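Local coordinates for protein (glyceraldehyde 3-phosphate dehydrogenase) (Sulfolobus solfataricus, PDB 1B7G) that oxidises glyceraldehyde 3-phosphate with phosphate to 3-phospho-glyceroyl phosphate in glycolysis, using NADP in marked preference to NAD, at residues L28-T34 and I48-P53; K156-V160 and N203-A207; N273-V278 and H299-I303. The protein carries 1 engineered substitution. All coordinates share one frame; numbering follows the deposited sequence.

Contact 1 (L28-T34 and I48-P53); sequences LVGVAKT and IRIYVP. Engineered in segment 48-53: V52 (natural residue Leu). Unlike the reference sequence in segment 48-53: I48 (reference Tyr). With SO4 (sulfate ion), chain E.
The ring of Y51 meets segment 28-34 edge-on. V31 O lies in the ring plane at that edge, 3.9 Å from Y51 CD1, and V29 O sits at the edge near the same plane. G30 CA approaches CE1 obliquely; with no side chain and a phi of 164°, G30 leaves the space that the ring and R49 O occupy. A68, in a loop, and L74 of helix 71-77 also touch the Y51 side chain.

The backbones pair as parallel strands, V31 beside I50 and A32 beside Y51. V31 N donates to R49 O at 2.9 Å and Y51 N to V31 O at 2.9 Å, the latter almost straight. K33 N to Y51 O closes the series at 3.1 Å. Before the pairing starts, a water accepts from R49 N and donates weakly to V29 O.

Away from the ring, I48 makes much of the apolar contact. Its CG1 runs beside the backbone N (chi1 -63°), which leaves CG2 to meet V31 CG1 at 3.7 Å and L28 CD2 at 4.0 Å. A17 of helix 11-21 touches both L28 and V31. At the other end K33 O packs against P53 CD and against CG2 of V52, an engineered residue that is leucine in nature.

A sulfate, probably from the crystallisation liquor, accepts from T34 N at 3.0 Å and from S35 OG, and takes a long, weak bond from K33 NZ. K33 reaches it through a chain bent at chi2 (91°). This anion lies just past the C-terminal end of the second strand of a Rossmann beta-alpha-beta unit, where dehydrogenases commonly hold the adenosine ribose of the cofactor. The arrangement is therefore consistent with a place for the 2'-phosphate of NADP.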
ATOM      1  N   LEU A  28      16.366   9.721  16.794  1.00 36.57           N
ATOM      2  CA  LEU A  28      16.707  10.146  15.446  1.00 36.65           C
ATOM      3  C   LEU A  28      17.216  11.587  15.459  1.00 37.63           C
ATOM      4  O   LEU A  28      16.435  12.505  15.692  1.00 41.00           O
ATOM      5  CB  LEU A  28      15.498  10.048  14.520  1.00 34.15           C
ATOM      6  CG  LEU A  28      15.722  10.548  13.080  1.00 28.48           C
ATOM      7  CD1 LEU A  28      16.687   9.660  12.307  1.00 37.04           C
ATOM      8  CD2 LEU A  28      14.373  10.591  12.354  1.00 29.64           C
ATOM      9  N   VAL A  29      18.460  11.790  15.074  1.00 37.59           N
ATOM     10  CA  VAL A  29      19.048  13.128  15.035  1.00 35.73           C
ATOM     11  C   VAL A  29      18.544  13.876  13.826  1.00 37.92           C
ATOM     12  O   VAL A  29      18.281  15.078  13.852  1.00 32.81           O
ATOM     13  CB  VAL A  29      20.593  13.060  14.989  1.00 44.90           C
ATOM     14  CG1 VAL A  29      21.202  14.383  14.581  1.00 41.81           C
ATOM     15  CG2 VAL A  29      21.152  12.623  16.342  1.00 45.90           C
ATOM     16  N   GLY A  30      18.427  13.167  12.693  1.00 31.39           N
ATOM     17  CA  GLY A  30      17.996  13.856  11.469  1.00 27.54           C
ATOM     18  C   GLY A  30      18.334  12.936  10.279  1.00 33.16           C
ATOM     19  O   GLY A  30      18.889  11.853  10.490  1.00 30.99           O
ATOM     20  N   VAL A  31      17.922  13.335   9.085  1.00 36.01           N
ATOM     21  CA  VAL A  31      18.138  12.520   7.883  1.00 36.25           C
ATOM     22  C   VAL A  31      18.785  13.367   6.797  1.00 40.88           C
ATOM     23  O   VAL A  31      18.580  14.577   6.742  1.00 38.13           O
ATOM     24  CB  VAL A  31      16.826  11.930   7.334  1.00 29.05           C
ATOM     25  CG1 VAL A  31      16.058  11.174   8.401  1.00 25.57           C
ATOM     26  CG2 VAL A  31      15.899  12.970   6.724  1.00 33.30           C
ATOM     27  N   ALA A  32      19.523  12.711   5.896  1.00 39.45           N
ATOM     28  CA  ALA A  32      20.213  13.440   4.834  1.00 36.07           C
ATOM     29  C   ALA A  32      19.631  13.092   3.462  1.00 42.68           C
ATOM     30  O   ALA A  32      19.339  11.920   3.168  1.00 35.55           O
ATOM     31  CB  ALA A  32      21.698  13.170   4.923  1.00 31.95           C
ATOM     32  N   LYS A  33      19.460  14.119   2.634  1.00 38.41           N
ATOM     33  CA  LYS A  33      18.794  13.944   1.331  1.00 42.31           C
ATOM     34  C   LYS A  33      19.246  14.988   0.322  1.00 41.31           C
ATOM     35  O   LYS A  33      19.603  16.096   0.748  1.00 40.23           O
ATOM     36  CB  LYS A  33      17.294  14.111   1.594  1.00 35.89           C
ATOM     37  CG  LYS A  33      16.434  14.146   0.353  1.00 59.96           C
ATOM     38  CD  LYS A  33      15.935  12.786  -0.064  1.00 60.16           C
ATOM     39  CE  LYS A  33      14.893  12.903  -1.181  1.00 61.98           C
ATOM     40  NZ  LYS A  33      14.576  11.566  -1.749  1.00 74.16           N
ATOM     41  N   THR A  34      19.276  14.687  -0.972  1.00 42.15           N
ATOM     42  CA  THR A  34      19.742  15.662  -1.946  1.00 44.23           C
ATOM     43  C   THR A  34      18.632  16.451  -2.626  1.00 44.24           C
ATOM     44  O   THR A  34      18.810  17.659  -2.852  1.00 50.06           O
ATOM     45  CB  THR A  34      20.633  15.031  -3.036  1.00 40.68           C
ATOM     46  OG1 THR A  34      21.798  14.480  -2.427  1.00 46.48           O
ATOM     47  CG2 THR A  34      21.084  16.092  -4.027  1.00 44.26           C
ATOM     48  N   ILE A  48      10.904  15.911  11.108  1.00 40.60           N
ATOM     49  CA  ILE A  48      12.239  15.338  10.924  1.00 34.72           C
ATOM     50  C   ILE A  48      13.181  16.386  10.358  1.00 33.63           C
ATOM     51  O   ILE A  48      12.908  17.068   9.373  1.00 35.47           O
ATOM     52  CB  ILE A  48      12.137  14.083  10.014  1.00 32.58           C
ATOM     53  CG1 ILE A  48      11.279  13.017  10.710  1.00 26.12           C
ATOM     54  CG2 ILE A  48      13.537  13.538   9.751  1.00 32.33           C
ATOM     55  CD1 ILE A  48      10.834  11.891   9.766  1.00 36.83           C
ATOM     56  N   ARG A  49      14.320  16.566  10.990  1.00 33.05           N
ATOM     57  CA  ARG A  49      15.344  17.501  10.542  1.00 36.30           C
ATOM     58  C   ARG A  49      16.043  16.960   9.291  1.00 39.60           C
ATOM     59  O   ARG A  49      16.563  15.835   9.329  1.00 36.92           O
ATOM     60  CB  ARG A  49      16.389  17.687  11.646  1.00 34.89           C
ATOM     61  CG  ARG A  49      15.865  18.558  12.799  1.00 47.26           C
ATOM     62  CD  ARG A  49      16.956  18.736  13.859  1.00 55.90           C
ATOM     63  NE  ARG A  49      16.414  19.364  15.044  1.00 73.97           N
ATOM     64  CZ  ARG A  49      16.917  19.479  16.256  1.00 75.84           C
ATOM     65  NH1 ARG A  49      18.100  18.979  16.588  1.00 80.24           N
ATOM     66  NH2 ARG A  49      16.201  20.122  17.177  1.00 79.11           N
ATOM     67  N   ILE A  50      16.080  17.763   8.251  1.00 34.51           N
ATOM     68  CA  ILE A  50      16.725  17.396   7.008  1.00 38.13           C
ATOM     69  C   ILE A  50      18.016  18.148   6.750  1.00 40.53           C
ATOM     70  O   ILE A  50      18.075  19.376   6.762  1.00 39.11           O
ATOM     71  CB  ILE A  50      15.799  17.638   5.799  1.00 36.27           C
ATOM     72  CG1 ILE A  50      14.467  16.906   6.010  1.00 35.44           C
ATOM     73  CG2 ILE A  50      16.510  17.182   4.522  1.00 35.97           C
ATOM     74  CD1 ILE A  50      13.444  17.274   4.953  1.00 41.16           C
ATOM     75  N   TYR A  51      19.076  17.390   6.535  1.00 35.55           N
ATOM     76  CA  TYR A  51      20.404  17.908   6.270  1.00 33.51           C
ATOM     77  C   TYR A  51      20.738  17.610   4.806  1.00 37.58           C
ATOM     78  O   TYR A  51      20.272  16.585   4.283  1.00 32.11           O
ATOM     79  CB  TYR A  51      21.408  17.290   7.200  1.00 34.02           C
ATOM     80  CG  TYR A  51      21.195  17.567   8.676  1.00 38.50           C
ATOM     81  CD1 TYR A  51      20.172  16.984   9.387  1.00 31.22           C
ATOM     82  CD2 TYR A  51      22.087  18.400   9.359  1.00 37.77           C
ATOM     83  CE1 TYR A  51      20.003  17.242  10.740  1.00 41.95           C
ATOM     84  CE2 TYR A  51      21.939  18.645  10.718  1.00 40.60           C
ATOM     85  CZ  TYR A  51      20.892  18.069  11.402  1.00 43.17           C
ATOM     86  OH  TYR A  51      20.726  18.301  12.758  1.00 40.77           O
ATOM     87  N   VAL A  52      21.425  18.510   4.145  1.00 37.02           N
ATOM     88  CA  VAL A  52      21.669  18.431   2.708  1.00 33.87           C
ATOM     89  C   VAL A  52      23.137  18.678   2.387  1.00 44.10           C
ATOM     90  O   VAL A  52      23.745  19.542   3.018  1.00 48.79           O
ATOM     91  CB  VAL A  52      20.854  19.537   2.005  1.00 39.55           C
ATOM     92  CG1 VAL A  52      21.206  19.587   0.502  1.00 38.20           C
ATOM     93  CG2 VAL A  52      19.347  19.319   2.131  1.00 43.63           C
ATOM     94  N   PRO A  53      23.682  18.005   1.377  1.00 46.17           N
ATOM     95  CA  PRO A  53      25.059  18.223   0.976  1.00 45.98           C
ATOM     96  C   PRO A  53      25.283  19.687   0.624  1.00 48.24           C
ATOM     97  O   PRO A  53      24.521  20.265  -0.144  1.00 46.45           O
ATOM     98  CB  PRO A  53      25.265  17.343  -0.253  1.00 45.40           C
ATOM     99  CG  PRO A  53      24.160  16.354  -0.211  1.00 45.24           C
ATOM    100  CD  PRO A  53      23.022  16.978   0.553  1.00 41.74           C
TER
HETATM  101  S   SO4 E 605      17.812  12.177  -3.907  1.00 66.17           S
HETATM  102  O1  SO4 E 605      17.494  13.019  -2.711  1.00 65.29           O
HETATM  103  O2  SO4 E 605      16.536  11.633  -4.488  1.00 70.85           O
HETATM  104  O3  SO4 E 605      18.687  11.036  -3.499  1.00 70.65           O
HETATM  105  O4  SO4 E 605      18.519  12.992  -4.944  1.00 68.27           O
HETATM  106  O   HOH W   1      15.221  14.909  13.514  1.00 44.27           O

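Contact 2 (K156-V160 and N203-A207). Unlike the reference sequence in segment 156-160: K159 (reference Asn).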
ATOM      1  N   LYS A 156      23.051 -29.357  10.125  1.00 30.19           N
ATOM      2  CA  LYS A 156      24.002 -28.469   9.479  1.00 32.00           C
ATOM      3  C   LYS A 156      23.727 -28.314   7.978  1.00 36.79           C
ATOM      4  O   LYS A 156      23.637 -29.326   7.276  1.00 32.37           O
ATOM      5  CB  LYS A 156      25.417 -29.028   9.650  1.00 31.67           C
ATOM      6  CG  LYS A 156      26.457 -27.963   9.350  1.00 34.57           C
ATOM      7  CD  LYS A 156      27.866 -28.498   9.503  1.00 51.41           C
ATOM      8  CE  LYS A 156      28.862 -27.579   8.805  1.00 57.44           C
ATOM      9  NZ  LYS A 156      28.689 -26.161   9.195  1.00 57.59           N
ATOM     10  N   VAL A 157      23.672 -27.089   7.485  1.00 30.89           N
ATOM     11  CA  VAL A 157      23.481 -26.832   6.064  1.00 31.41           C
ATOM     12  C   VAL A 157      24.824 -27.014   5.371  1.00 29.71           C
ATOM     13  O   VAL A 157      25.808 -26.317   5.626  1.00 30.04           O
ATOM     14  CB  VAL A 157      22.914 -25.428   5.781  1.00 30.41           C
ATOM     15  CG1 VAL A 157      22.901 -25.104   4.303  1.00 26.90           C
ATOM     16  CG2 VAL A 157      21.516 -25.360   6.410  1.00 25.58           C
ATOM     17  N   GLU A 158      24.835 -28.002   4.486  1.00 28.30           N
ATOM     18  CA  GLU A 158      26.082 -28.338   3.801  1.00 32.15           C
ATOM     19  C   GLU A 158      26.156 -27.732   2.420  1.00 31.87           C
ATOM     20  O   GLU A 158      27.245 -27.442   1.917  1.00 32.11           O
ATOM     21  CB  GLU A 158      26.140 -29.885   3.740  1.00 30.24           C
ATOM     22  CG  GLU A 158      26.285 -30.480   5.129  1.00 45.05           C
ATOM     23  CD  GLU A 158      27.644 -30.189   5.746  1.00 51.78           C
ATOM     24  OE1 GLU A 158      28.482 -29.521   5.096  1.00 51.80           O
ATOM     25  OE2 GLU A 158      27.882 -30.625   6.882  1.00 50.24           O
ATOM     26  N   LYS A 159      24.980 -27.498   1.823  1.00 28.74           N
ATOM     27  CA  LYS A 159      24.950 -26.935   0.483  1.00 31.38           C
ATOM     28  C   LYS A 159      23.640 -26.216   0.146  1.00 23.09           C
ATOM     29  O   LYS A 159      22.572 -26.598   0.536  1.00 28.26           O
ATOM     30  CB  LYS A 159      25.168 -28.067  -0.555  1.00 32.99           C
ATOM     31  CG  LYS A 159      25.522 -27.457  -1.909  1.00 29.32           C
ATOM     32  CD  LYS A 159      25.431 -28.444  -3.042  1.00 43.29           C
ATOM     33  CE  LYS A 159      26.455 -29.554  -2.929  1.00 43.12           C
ATOM     34  NZ  LYS A 159      26.536 -30.325  -4.207  1.00 59.60           N
ATOM     35  N   VAL A 160      23.779 -25.088  -0.582  1.00 28.52           N
ATOM     36  CA  VAL A 160      22.621 -24.306  -0.997  1.00 28.11           C
ATOM     37  C   VAL A 160      22.717 -24.019  -2.504  1.00 21.01           C
ATOM     38  O   VAL A 160      23.738 -23.499  -2.956  1.00 25.24           O
ATOM     39  CB  VAL A 160      22.525 -22.938  -0.281  1.00 31.97           C
ATOM     40  CG1 VAL A 160      21.353 -22.091  -0.845  1.00 25.18           C
ATOM     41  CG2 VAL A 160      22.323 -23.080   1.216  1.00 25.54           C
ATOM     42  N   ASN A 203      32.264 -20.766   5.031  1.00 34.17           N
ATOM     43  CA  ASN A 203      32.634 -21.936   4.195  1.00 40.13           C
ATOM     44  C   ASN A 203      31.458 -22.658   3.590  1.00 39.49           C
ATOM     45  O   ASN A 203      31.535 -23.869   3.299  1.00 42.29           O
ATOM     46  CB  ASN A 203      33.502 -22.863   5.065  1.00 46.44           C
ATOM     47  CG  ASN A 203      34.783 -22.171   5.521  1.00 52.17           C
ATOM     48  OD1 ASN A 203      35.561 -21.688   4.696  1.00 57.66           O
ATOM     49  ND2 ASN A 203      34.991 -22.093   6.829  1.00 55.67           N
ATOM     50  N   LEU A 204      30.321 -22.000   3.442  1.00 32.36           N
ATOM     51  CA  LEU A 204      29.144 -22.689   2.929  1.00 32.78           C
ATOM     52  C   LEU A 204      29.265 -22.833   1.406  1.00 26.19           C
ATOM     53  O   LEU A 204      29.623 -21.857   0.748  1.00 28.53           O
ATOM     54  CB  LEU A 204      27.857 -21.953   3.277  1.00 31.11           C
ATOM     55  CG  LEU A 204      26.597 -22.511   2.567  1.00 29.52           C
ATOM     56  CD1 LEU A 204      26.329 -23.949   3.005  1.00 28.41           C
ATOM     57  CD2 LEU A 204      25.422 -21.604   2.914  1.00 28.94           C
ATOM     58  N   ASP A 205      28.964 -24.007   0.918  1.00 27.31           N
ATOM     59  CA  ASP A 205      29.018 -24.215  -0.563  1.00 27.74           C
ATOM     60  C   ASP A 205      27.649 -23.734  -1.109  1.00 20.54           C
ATOM     61  O   ASP A 205      26.643 -24.437  -0.998  1.00 24.26           O
ATOM     62  CB  ASP A 205      29.216 -25.705  -0.803  1.00 31.85           C
ATOM     63  CG  ASP A 205      29.079 -26.157  -2.240  1.00 32.74           C
ATOM     64  OD1 ASP A 205      28.768 -25.363  -3.144  1.00 34.40           O
ATOM     65  OD2 ASP A 205      29.278 -27.355  -2.523  1.00 37.61           O
ATOM     66  N   ILE A 206      27.629 -22.549  -1.670  1.00 21.79           N
ATOM     67  CA  ILE A 206      26.371 -21.952  -2.157  1.00 26.43           C
ATOM     68  C   ILE A 206      26.582 -21.370  -3.551  1.00 20.79           C
ATOM     69  O   ILE A 206      27.626 -20.812  -3.886  1.00 24.05           O
ATOM     70  CB  ILE A 206      25.799 -20.857  -1.215  1.00 24.98           C
ATOM     71  CG1 ILE A 206      24.600 -20.134  -1.844  1.00 28.16           C
ATOM     72  CG2 ILE A 206      26.896 -19.838  -0.920  1.00 17.41           C
ATOM     73  CD1 ILE A 206      23.736 -19.308  -0.883  1.00 21.98           C
ATOM     74  N   ALA A 207      25.565 -21.592  -4.410  1.00 21.94           N
ATOM     75  CA  ALA A 207      25.616 -20.981  -5.725  1.00 22.44           C
ATOM     76  C   ALA A 207      24.220 -20.457  -6.021  1.00 16.79           C
ATOM     77  O   ALA A 207      23.204 -21.052  -5.659  1.00 23.29           O
ATOM     78  CB  ALA A 207      26.178 -21.952  -6.787  1.00 20.09           C
TER
HETATM   79  O   HOH W   2      29.495 -26.241   2.590  1.00 35.76           O
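Two backbone hydrogen bonds join V160 to the opposing strand: V160 N donates to D205 O at 3.0 Å, in the carbonyl plane, and V160 O accepts from A207 N at 3.0 Å. They flank the parallel V160-I206 pair, where strands 157-160 and 205-207 run 21° apart. Toward the N-terminal ends of the two segments, a water takes over, donating to E158 O and N203 O and accepting from D205 N. There E158 and K159 both face T226 in a classic beta bulge.

Apolar contacts share one side. V160 CG1, anti to its own backbone N (chi1 175°), lies alongside I206 and touches CD1 at 3.7 Å, while CG2 meets L204 CD2 at 3.8 Å. The other leucine branch, CD1, reaches V157 CG1.

Charged groups occupy the side of K159 and D205, whose chains run alongside each other. K159 NZ stays 4.4 Å from D205 OD2, beyond a salt bridge; R161 makes that bond with D205 OD1.

Strand 157-167 thus lies between strands 205-213 and 219-227. I148 of helix 139-152 covers V157, V160 and L204, and helix 193-198 packs on I206 through A194, a probable substrate-binding residue, V197 and N198.

Contact 3 (N273-V278 and H299-I303)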
ATOM      1  N   ASN A 273       2.255  -0.966   4.428  1.00 23.81           N
ATOM      2  CA  ASN A 273       2.025  -2.285   3.918  1.00 31.22           C
ATOM      3  C   ASN A 273       3.330  -3.106   3.968  1.00 28.06           C
ATOM      4  O   ASN A 273       3.368  -4.114   3.260  1.00 23.47           O
ATOM      5  CB  ASN A 273       1.486  -2.363   2.477  1.00 30.34           C
ATOM      6  CG  ASN A 273       0.762  -1.171   1.954  1.00 40.10           C
ATOM      7  OD1 ASN A 273       1.038  -0.686   0.845  1.00 38.58           O
ATOM      8  ND2 ASN A 273      -0.103  -0.572   2.780  1.00 39.37           N
ATOM      9  N   ASP A 274       4.283  -2.814   4.842  1.00 24.81           N
ATOM     10  CA  ASP A 274       5.538  -3.533   4.936  1.00 26.94           C
ATOM     11  C   ASP A 274       5.403  -4.933   5.498  1.00 28.66           C
ATOM     12  O   ASP A 274       4.646  -5.221   6.414  1.00 26.41           O
ATOM     13  CB  ASP A 274       6.588  -2.757   5.785  1.00 25.69           C
ATOM     14  CG  ASP A 274       7.076  -1.542   5.034  1.00 28.96           C
ATOM     15  OD1 ASP A 274       6.750  -1.426   3.813  1.00 31.48           O
ATOM     16  OD2 ASP A 274       7.777  -0.698   5.614  1.00 29.55           O
ATOM     17  N   ILE A 275       6.158  -5.874   4.902  1.00 26.43           N
ATOM     18  CA  ILE A 275       6.232  -7.232   5.448  1.00 22.53           C
ATOM     19  C   ILE A 275       7.727  -7.570   5.505  1.00 27.31           C
ATOM     20  O   ILE A 275       8.304  -8.130   4.559  1.00 23.80           O
ATOM     21  CB  ILE A 275       5.507  -8.296   4.663  1.00 24.39           C
ATOM     22  CG1 ILE A 275       3.996  -8.030   4.509  1.00 21.90           C
ATOM     23  CG2 ILE A 275       5.721  -9.713   5.212  1.00 17.64           C
ATOM     24  CD1 ILE A 275       3.321  -9.009   3.559  1.00 23.32           C
ATOM     25  N   PRO A 276       8.368  -7.252   6.633  1.00 24.71           N
ATOM     26  CA  PRO A 276       9.791  -7.418   6.767  1.00 23.14           C
ATOM     27  C   PRO A 276      10.252  -8.861   6.944  1.00 19.03           C
ATOM     28  O   PRO A 276      11.463  -9.128   6.965  1.00 22.91           O
ATOM     29  CB  PRO A 276      10.174  -6.595   7.988  1.00 30.85           C
ATOM     30  CG  PRO A 276       8.929  -5.914   8.466  1.00 33.38           C
ATOM     31  CD  PRO A 276       7.752  -6.536   7.794  1.00 27.87           C
ATOM     32  N   GLU A 277       9.359  -9.776   7.232  1.00 18.80           N
ATOM     33  CA  GLU A 277       9.657 -11.166   7.445  1.00 18.68           C
ATOM     34  C   GLU A 277       9.834 -11.963   6.138  1.00 27.49           C
ATOM     35  O   GLU A 277       9.158 -11.641   5.152  1.00 23.85           O
ATOM     36  CB  GLU A 277       8.517 -11.828   8.223  1.00 20.45           C
ATOM     37  CG  GLU A 277       8.252 -11.148   9.598  1.00 24.38           C
ATOM     38  CD  GLU A 277       7.296  -9.976   9.524  1.00 34.00           C
ATOM     39  OE1 GLU A 277       6.809  -9.644   8.413  1.00 26.86           O
ATOM     40  OE2 GLU A 277       7.023  -9.357  10.588  1.00 25.94           O
ATOM     41  N   VAL A 278      10.613 -13.024   6.184  1.00 23.50           N
ATOM     42  CA  VAL A 278      10.734 -13.934   5.009  1.00 23.13           C
ATOM     43  C   VAL A 278       9.438 -14.700   4.925  1.00 22.94           C
ATOM     44  O   VAL A 278       9.001 -15.210   5.976  1.00 20.61           O
ATOM     45  CB  VAL A 278      11.938 -14.894   5.162  1.00 25.33           C
ATOM     46  CG1 VAL A 278      11.998 -15.954   4.052  1.00 19.71           C
ATOM     47  CG2 VAL A 278      13.236 -14.089   5.109  1.00 20.94           C
ATOM     48  N   HIS A 299       9.882  -9.123   0.810  1.00 21.01           N
ATOM     49  CA  HIS A 299       9.462  -7.729   0.601  1.00 24.68           C
ATOM     50  C   HIS A 299      10.686  -6.850   0.708  1.00 26.56           C
ATOM     51  O   HIS A 299      11.144  -6.500   1.822  1.00 24.61           O
ATOM     52  CB  HIS A 299       8.357  -7.285   1.561  1.00 25.75           C
ATOM     53  CG  HIS A 299       7.932  -5.853   1.284  1.00 31.00           C
ATOM     54  ND1 HIS A 299       7.685  -4.944   2.280  1.00 30.14           N
ATOM     55  CD2 HIS A 299       7.760  -5.180   0.134  1.00 25.97           C
ATOM     56  CE1 HIS A 299       7.380  -3.774   1.766  1.00 25.14           C
ATOM     57  NE2 HIS A 299       7.393  -3.897   0.443  1.00 31.20           N
ATOM     58  N   GLN A 300      11.209  -6.441  -0.442  1.00 21.71           N
ATOM     59  CA  GLN A 300      12.488  -5.765  -0.506  1.00 26.58           C
ATOM     60  C   GLN A 300      12.466  -4.369   0.104  1.00 27.08           C
ATOM     61  O   GLN A 300      13.536  -3.884   0.463  1.00 21.66           O
ATOM     62  CB  GLN A 300      13.110  -5.636  -1.900  1.00 26.31           C
ATOM     63  CG  GLN A 300      12.324  -4.736  -2.852  1.00 20.31           C
ATOM     64  CD  GLN A 300      10.961  -5.259  -3.187  1.00 24.19           C
ATOM     65  OE1 GLN A 300      10.653  -6.470  -3.153  1.00 21.78           O
ATOM     66  NE2 GLN A 300      10.030  -4.362  -3.526  1.00 26.56           N
ATOM     67  N   GLU A 301      11.294  -3.742   0.175  1.00 25.41           N
ATOM     68  CA  GLU A 301      11.333  -2.390   0.769  1.00 30.93           C
ATOM     69  C   GLU A 301      11.622  -2.408   2.275  1.00 24.24           C
ATOM     70  O   GLU A 301      12.070  -1.380   2.797  1.00 25.02           O
ATOM     71  CB  GLU A 301       9.991  -1.706   0.511  1.00 22.86           C
ATOM     72  CG  GLU A 301       9.755  -1.462  -1.011  1.00 25.17           C
ATOM     73  CD  GLU A 301       8.326  -0.876  -1.156  1.00 24.85           C
ATOM     74  OE1 GLU A 301       7.358  -1.604  -0.866  1.00 27.95           O
ATOM     75  OE2 GLU A 301       8.219   0.298  -1.500  1.00 28.84           O
ATOM     76  N   SER A 302      11.332  -3.497   2.940  1.00 27.60           N
ATOM     77  CA  SER A 302      11.443  -3.531   4.397  1.00 27.16           C
ATOM     78  C   SER A 302      12.265  -4.612   5.051  1.00 29.74           C
ATOM     79  O   SER A 302      12.480  -4.478   6.280  1.00 22.17           O
ATOM     80  CB  SER A 302      10.009  -3.637   4.938  1.00 26.16           C
ATOM     81  OG  SER A 302       9.392  -4.860   4.684  1.00 27.38           O
ATOM     82  N   ILE A 303      12.621  -5.709   4.413  1.00 21.47           N
ATOM     83  CA  ILE A 303      13.323  -6.782   5.093  1.00 22.66           C
ATOM     84  C   ILE A 303      14.561  -6.358   5.860  1.00 19.55           C
ATOM     85  O   ILE A 303      14.724  -6.836   6.999  1.00 25.17           O
ATOM     86  CB  ILE A 303      13.656  -7.966   4.146  1.00 18.15           C
ATOM     87  CG1 ILE A 303      14.384  -9.047   4.967  1.00 20.27           C
ATOM     88  CG2 ILE A 303      14.468  -7.455   2.943  1.00 17.74           C
ATOM     89  CD1 ILE A 303      14.411 -10.424   4.265  1.00 24.87           C
TER
HETATM   90  O   HOH W   3      10.361  -9.573   3.523  1.00 24.69           O
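Two irregular loops meet with P276 CA and I303 CA only 4.0 Å apart, while H299 O accepts from both S302 N and I303 N and so keeps segment 299-303 tightly turned. A water joins the backbones, donating to I275 O and E277 O and accepting from H299 N.

H299 carries the contact, its ring swung anti to the backbone N (chi1 -179°). ND1 receives I275 N at 3.2 Å; the bond is straight at hydrogen, but the donor lies 33° out of the ring plane. ND1 also shares a hydrogen bond with S302 OG at 2.9 Å. On the other nitrogen, NE2 donates to the anti lone pair of E301 OE1 at 2.6 Å. D274 OD1 stands at the ring edge, 3.2 Å from CE1, its carboxylate also salt-bridged to R15. With a phenylalanine in place of H299, I275 N and E301 OE1 would probably lose their ring partners and S302 OG would be freer to turn.

E301 also forms a salt bridge to R266 of the second subunit. Beyond the ring, V278 CG2 meets I303 CD1 at 3.9 Å, and both side chains rest on A143 of helix 139-152, whose first residue, the probable nucleophile C139, touches I303.

From the N terminus, contact 1 comes first and closes a short loop of 13 residues through helix 38-45, tying the outermost strand 50-51 onto the cofactor-binding parallel sheet. Contact 2 follows in the mixed sheet, bridging 42 residues that include strand 183-184 and helix 193-198. Contact 3 comes last, joining the two ends of the antiparallel hairpin formed by strands 278-288 and 291-298 of that same sheet. The three are in series, so none encloses or crosses another. Contacts 1 and 2 lie on opposite sides of the chain's centre, about 41 Å apart between their centres. Helix 139-152 links the later two, packing against both.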